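Local coordinates for sensor protein (Shewanella oneidensis, PDB 3LIC) that is a putative sensory histidine kinase whose extracellular PDC-fold region probably detects a signal outside the cell and passes it through the membrane to the kinase, at residues Leu14-Glu17 with Ser18-Ala22; Ile77-Pro81 with Asn82-Asn86; Phe234-Asp237 with Lys238-Tyr242. All coordinates share one frame; numbering follows the deposited sequence.

Contact 1 (Leu14-Glu17 with Ser18-Ala22); sequences LAQE and SSHSA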
# COMPACT_ATOMS: atom_id res chain seq x y z
N LEU A 14 5.05 -17.14 -15.96
CA LEU A 14 5.21 -16.40 -14.71
C LEU A 14 5.61 -14.96 -15.02
O LEU A 14 5.13 -14.07 -14.31
CB LEU A 14 6.21 -17.04 -13.72
CG LEU A 14 5.73 -18.29 -12.98
CD1 LEU A 14 6.93 -19.00 -12.33
CD2 LEU A 14 4.61 -18.07 -11.90
N ALA A 15 6.44 -14.75 -16.06
CA ALA A 15 6.90 -13.38 -16.41
C ALA A 15 5.72 -12.57 -16.89
O ALA A 15 5.64 -11.36 -16.64
CB ALA A 15 7.97 -13.38 -17.53
N GLN A 16 4.80 -13.22 -17.60
CA GLN A 16 3.67 -12.50 -18.07
C GLN A 16 2.79 -12.11 -16.88
O GLN A 16 2.27 -11.00 -16.83
CB GLN A 16 2.87 -13.30 -19.09
CG GLN A 16 3.30 -13.00 -20.53
CD GLN A 16 2.28 -13.51 -21.51
OE1 GLN A 16 1.55 -12.73 -22.14
NE2 GLN A 16 2.18 -14.82 -21.60
N GLU A 17 2.63 -13.02 -15.92
CA GLU A 17 1.76 -12.74 -14.80
C GLU A 17 2.27 -11.63 -13.94
O GLU A 17 1.49 -10.80 -13.52
CB GLU A 17 1.63 -13.96 -13.93
CG GLU A 17 0.69 -14.92 -14.52
CD GLU A 17 0.68 -16.21 -13.79
OE1 GLU A 17 0.83 -16.20 -12.56
OE2 GLU A 17 0.53 -17.27 -14.45
N SER A 18 3.57 -11.62 -13.63
CA SER A 18 4.13 -10.65 -12.73
C SER A 18 4.13 -9.27 -13.44
O SER A 18 3.86 -8.24 -12.84
CB SER A 18 5.53 -11.08 -12.32
OG SER A 18 6.36 -10.98 -13.46
N SER A 19 4.42 -9.26 -14.73
CA SER A 19 4.35 -8.04 -15.52
C SER A 19 2.94 -7.42 -15.57
O SER A 19 2.80 -6.23 -15.40
CB SER A 19 4.76 -8.36 -16.94
OG SER A 19 4.66 -7.20 -17.71
N HIS A 20 1.91 -8.23 -15.86
CA HIS A 20 0.50 -7.78 -15.81
C HIS A 20 0.08 -7.28 -14.39
O HIS A 20 -0.59 -6.26 -14.25
CB HIS A 20 -0.47 -8.89 -16.27
CG HIS A 20 -0.42 -9.16 -17.76
ND1 HIS A 20 0.75 -9.50 -18.43
CD2 HIS A 20 -1.39 -9.18 -18.71
CE1 HIS A 20 0.49 -9.70 -19.71
NE2 HIS A 20 -0.80 -9.51 -19.91
N SER A 21 0.47 -8.04 -13.37
CA SER A 21 0.20 -7.68 -11.99
C SER A 21 0.95 -6.44 -11.49
O SER A 21 0.40 -5.69 -10.68
CB SER A 21 0.54 -8.84 -11.10
OG SER A 21 -0.57 -9.69 -11.15
N ALA A 22 2.19 -6.24 -11.94
CA ALA A 22 2.92 -5.01 -11.59
C ALA A 22 2.15 -3.84 -12.21
O ALA A 22 2.12 -2.73 -11.73
CB ALA A 22 4.42 -5.06 -12.15
O HOH W 1 7.54 -9.70 -15.64

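Contact 2 (Ile77-Pro81 with Asn82-Asn86); sequences IAFKP and NTFPN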
# COMPACT_ATOMS: atom_id res chain seq x y z
N ILE A 77 -8.80 13.43 6.59
CA ILE A 77 -8.36 14.81 6.52
C ILE A 77 -7.91 15.21 7.91
O ILE A 77 -8.73 15.41 8.79
CB ILE A 77 -9.47 15.76 6.10
CG1 ILE A 77 -9.94 15.40 4.69
CG2 ILE A 77 -8.95 17.29 6.26
CD1 ILE A 77 -11.08 16.26 4.21
N ALA A 78 -6.58 15.35 8.10
CA ALA A 78 -5.99 15.41 9.42
C ALA A 78 -5.25 16.76 9.58
O ALA A 78 -4.46 17.12 8.71
CB ALA A 78 -5.09 14.24 9.60
N PHE A 79 -5.54 17.53 10.63
CA PHE A 79 -4.98 18.92 10.75
C PHE A 79 -3.85 18.97 11.78
O PHE A 79 -3.84 18.18 12.71
CB PHE A 79 -6.08 19.97 11.12
CG PHE A 79 -7.16 20.12 10.07
CD1 PHE A 79 -7.04 21.06 9.05
CD2 PHE A 79 -8.24 19.30 10.07
CE1 PHE A 79 -8.01 21.16 8.08
CE2 PHE A 79 -9.22 19.39 9.10
CZ PHE A 79 -9.11 20.32 8.12
N LYS A 80 -2.89 19.88 11.59
CA LYS A 80 -1.89 20.16 12.64
C LYS A 80 -2.57 20.45 13.99
O LYS A 80 -3.65 21.01 14.03
CB LYS A 80 -1.08 21.38 12.27
CG LYS A 80 0.31 21.14 11.82
CD LYS A 80 1.00 22.51 11.68
CE LYS A 80 2.52 22.37 11.54
NZ LYS A 80 2.88 21.98 10.16
N PRO A 81 -1.91 20.08 15.10
CA PRO A 81 -2.42 20.39 16.45
C PRO A 81 -2.81 21.88 16.58
O PRO A 81 -1.99 22.74 16.28
CB PRO A 81 -1.21 20.10 17.35
CG PRO A 81 -0.31 19.18 16.56
CD PRO A 81 -0.51 19.60 15.12
N ASN A 82 -4.04 22.19 16.99
CA ASN A 82 -4.41 23.59 17.30
C ASN A 82 -4.65 24.52 16.11
O ASN A 82 -4.68 25.75 16.28
CB ASN A 82 -3.37 24.24 18.23
CG ASN A 82 -3.37 23.61 19.59
OD1 ASN A 82 -2.38 23.05 20.04
ND2 ASN A 82 -4.53 23.57 20.19
N THR A 83 -4.82 23.92 14.94
CA THR A 83 -5.26 24.67 13.76
C THR A 83 -6.50 25.46 14.11
O THR A 83 -6.59 26.62 13.77
CB THR A 83 -5.58 23.71 12.59
OG1 THR A 83 -4.43 22.94 12.31
CG2 THR A 83 -5.93 24.48 11.38
N PHE A 84 -7.45 24.84 14.79
CA PHE A 84 -8.74 25.49 15.12
C PHE A 84 -8.92 25.64 16.64
O PHE A 84 -8.34 24.87 17.40
CB PHE A 84 -9.90 24.66 14.58
CG PHE A 84 -9.81 24.39 13.12
CD1 PHE A 84 -9.86 25.44 12.21
CD2 PHE A 84 -9.64 23.09 12.67
CE1 PHE A 84 -9.77 25.20 10.89
CE2 PHE A 84 -9.54 22.84 11.32
CZ PHE A 84 -9.63 23.89 10.42
N PRO A 85 -9.73 26.64 17.08
CA PRO A 85 -9.89 26.92 18.54
C PRO A 85 -10.61 25.77 19.24
O PRO A 85 -11.49 25.15 18.63
CB PRO A 85 -10.77 28.20 18.56
CG PRO A 85 -10.63 28.80 17.17
CD PRO A 85 -10.48 27.60 16.24
N ASN A 86 -10.22 25.47 20.48
CA ASN A 86 -10.93 24.42 21.28
C ASN A 86 -10.83 22.96 20.79
O ASN A 86 -11.55 22.09 21.27
CB ASN A 86 -12.43 24.76 21.44
CG ASN A 86 -12.66 26.14 22.04
OD1 ASN A 86 -13.66 26.81 21.73
ND2 ASN A 86 -11.71 26.59 22.88

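Contact 3 (Phe234-Asp237 with Lys238-Tyr242); sequences FVDD and KGTVY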
# COMPACT_ATOMS: atom_id res chain seq x y z
N PHE A 234 13.63 -20.54 -5.63
CA PHE A 234 13.96 -20.37 -4.23
C PHE A 234 13.23 -21.41 -3.42
O PHE A 234 12.31 -22.04 -3.94
CB PHE A 234 13.68 -18.94 -3.76
CG PHE A 234 12.27 -18.70 -3.37
CD1 PHE A 234 11.82 -19.10 -2.12
CD2 PHE A 234 11.41 -18.04 -4.22
CE1 PHE A 234 10.52 -18.86 -1.74
CE2 PHE A 234 10.12 -17.81 -3.84
CZ PHE A 234 9.68 -18.22 -2.59
N VAL A 235 13.71 -21.65 -2.19
CA VAL A 235 13.00 -22.48 -1.18
C VAL A 235 12.46 -21.64 0.01
O VAL A 235 13.06 -20.61 0.40
CB VAL A 235 13.88 -23.65 -0.62
CG1 VAL A 235 14.58 -24.38 -1.75
CG2 VAL A 235 14.90 -23.13 0.37
N ASP A 236 11.33 -22.06 0.56
CA ASP A 236 10.82 -21.43 1.78
C ASP A 236 11.33 -22.24 2.97
O ASP A 236 12.12 -23.20 2.77
CB ASP A 236 9.29 -21.30 1.78
CG ASP A 236 8.57 -22.64 1.86
OD1 ASP A 236 9.18 -23.74 1.97
OD2 ASP A 236 7.33 -22.58 1.79
N ASP A 237 10.88 -21.89 4.18
CA ASP A 237 11.29 -22.58 5.42
C ASP A 237 10.97 -24.10 5.45
O ASP A 237 11.74 -24.88 6.04
CB ASP A 237 10.69 -21.86 6.63
CG ASP A 237 10.66 -20.34 6.43
OD1 ASP A 237 11.66 -19.80 5.88
OD2 ASP A 237 9.65 -19.67 6.81
N LYS A 238 9.87 -24.54 4.85
CA LYS A 238 9.54 -25.96 4.88
C LYS A 238 10.29 -26.72 3.81
O LYS A 238 10.13 -27.94 3.66
CB LYS A 238 8.04 -26.19 4.73
CG LYS A 238 7.20 -25.73 5.95
CD LYS A 238 6.60 -24.27 5.81
CE LYS A 238 5.19 -24.15 6.48
NZ LYS A 238 5.09 -24.74 7.87
N GLY A 239 11.09 -25.97 3.04
CA GLY A 239 11.89 -26.57 1.98
C GLY A 239 11.10 -26.83 0.71
O GLY A 239 11.47 -27.68 -0.10
N THR A 240 10.00 -26.10 0.52
CA THR A 240 9.32 -26.17 -0.77
C THR A 240 10.03 -25.25 -1.79
O THR A 240 10.30 -24.07 -1.50
CB THR A 240 7.84 -25.76 -0.64
OG1 THR A 240 7.26 -26.49 0.45
CG2 THR A 240 7.05 -26.01 -1.96
N VAL A 241 10.33 -25.79 -2.98
CA VAL A 241 10.91 -24.99 -4.08
C VAL A 241 9.84 -24.26 -4.89
O VAL A 241 8.85 -24.89 -5.32
CB VAL A 241 11.71 -25.91 -5.06
CG1 VAL A 241 12.57 -25.08 -6.03
CG2 VAL A 241 12.60 -26.82 -4.26
N TYR A 242 10.03 -22.96 -5.11
CA TYR A 242 9.14 -22.15 -5.94
C TYR A 242 9.89 -21.72 -7.18
O TYR A 242 11.08 -21.48 -7.12
CB TYR A 242 8.72 -20.89 -5.19
CG TYR A 242 7.80 -21.15 -4.04
CD1 TYR A 242 6.43 -20.92 -4.15
CD2 TYR A 242 8.29 -21.61 -2.85
CE1 TYR A 242 5.57 -21.17 -3.08
CE2 TYR A 242 7.48 -21.87 -1.81
CZ TYR A 242 6.12 -21.65 -1.92
OH TYR A 242 5.32 -21.90 -0.83

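Contact 1 (Leu14-Glu17 with Ser18-Ala22)
L14 accepts the amide of S18 on its carbonyl oxygen, the first of four successive i to i+4 bonds in helix 2-46; S18 N lies 3.0 Å from L14 O. At A15 the carbonyl takes S19 N from above its plane, 35° out of it, and also receives a hydrogen from a water 2.7 Å from A15 O. The same water hydrogen-bonds to the hydroxyl of S18, which a chi1 of 69° sets between its own backbone N and carbonyl carbon. Q16 O is gripped twice by H20: H20 N reaches it at 3.0 Å along a nearly straight line, and H20 ND1 adds a short but bent, weak bond of 2.7 Å. The Q16 and H20 side chains run side by side on the exposed flank, amide and ring planes 75° apart. E17 O accepts S21 N at 2.9 Å, and the pattern continues with A22 N on S18 O. The helix lies against the five-stranded antiparallel sheet: L14 and S18 pack on strands 241-248 and 255-261, where S18 OG bonds S245 OG, while S21 OG bonds the carbonyl of L176 in helix 172-176.

Contact 2 (Ile77-Pro81 with Asn82-Asn86)
T83 turns OG1 anti to its own carbonyl carbon, beside its backbone N (chi1 -58°), which points the hydroxyl back at the carbonyl of K80. The matching first torsions of F79 and F84, with CG likewise beside the backbone N, bring the two rings into contact. T83 OG1 donates to K80 O at 2.7 Å, and T83 N reaches the same oxygen at 3.3 Å. Both donors come from one face of the carbonyl plane, the amide well above it, so that a single residue clamps the oxygen with backbone and side chain together. The longer bond closes a type II beta turn from K80 to T83, with P81 and N82 at its corners; N82 takes the positive phi that the third position of this turn requires. The turn carries the chain off the end of strand 74-79, a central strand of the six-stranded antiparallel sheet in the first PDC sensor domain. Next to the turn, F84 directs an edge at the face of F79 in a T-shaped stack, centroids 5.0 Å apart and planes at 67°. F84 CE2 stands over the centre of the F79 ring, 3.8 Å from F79 CD1. The methyl T83 CG2 covers a face of the F84 ring while an edge of that ring meets F79. K80 sends its chain away from the turn to bond the carbonyl of Y159 through NZ, while the backbone of N82 pairs with K88 further along the loop.

Contact 3 (Phe234-Asp237 with Lys238-Tyr242)
F234 and Y242 make the dense end of this hairpin. Y242 CB sits over one face of the F234 ring in a CH-pi contact, 3.6 Å from F234 CE2, and the two rings, nearly parallel, are slid so far apart that they scarcely overlap. Their backbones form an antiparallel hydrogen-bonded pair, in which Y242 N meets F234 O at 2.7 Å, almost in line with the carbonyl. On the other face of the sheet V235 and V241, a non-hydrogen-bonded pair, touch more lightly, V235 CG1 being 4.0 Å from V241 CG2. Strands 230-235, outermost in the five-stranded sheet, and 241-248 are joined as a 3:5 hairpin, a type I turn with a G1 beta bulge: G239 N bonds D236 O at 3.0 Å, D236 N bonds T240 O at 3.1 Å, and G239 takes the positive phi of the bulge position. F234 is further buried by a ring stack with F220. D236 swings its carboxylate inward across the turn (chi1 68°): D236 OD1 accepts T240 N at 2.9 Å on its syn side, though well out of the carboxylate plane, and takes a weak bond from K238 N. D236 OD2 lies at the edge of the Y242 ring and receives a weak bond from Y242 OH at 3.4 Å. An alanine here is likely to leave T240 N, and the more weakly bound K238 N and Y242 OH, without their carboxylate partner. By contrast, the far end of the turn is exposed, the D237 and K238 side chains leading outward.

How the contacts relate
The three contacts follow one another in the chain without overlapping. Contacts 1 and 3 belong to the same half of the elongated molecule: their centres are 21 Å apart and their nearest atoms about 7 Å. They are linked through strand 241-248, which begins at the hairpin of contact 3 and, further along, packs on the helix of contact 1; strand 255-261 touches residues of both. Contact 2 lies on the opposite side of the chain's centre, about 44 Å from contact 1 and 50 Å from contact 3 between centres, at the end of strand 74-79 and the loop after it, in the six-stranded sheet. Helix 2-46 extends from contact 1 toward that half.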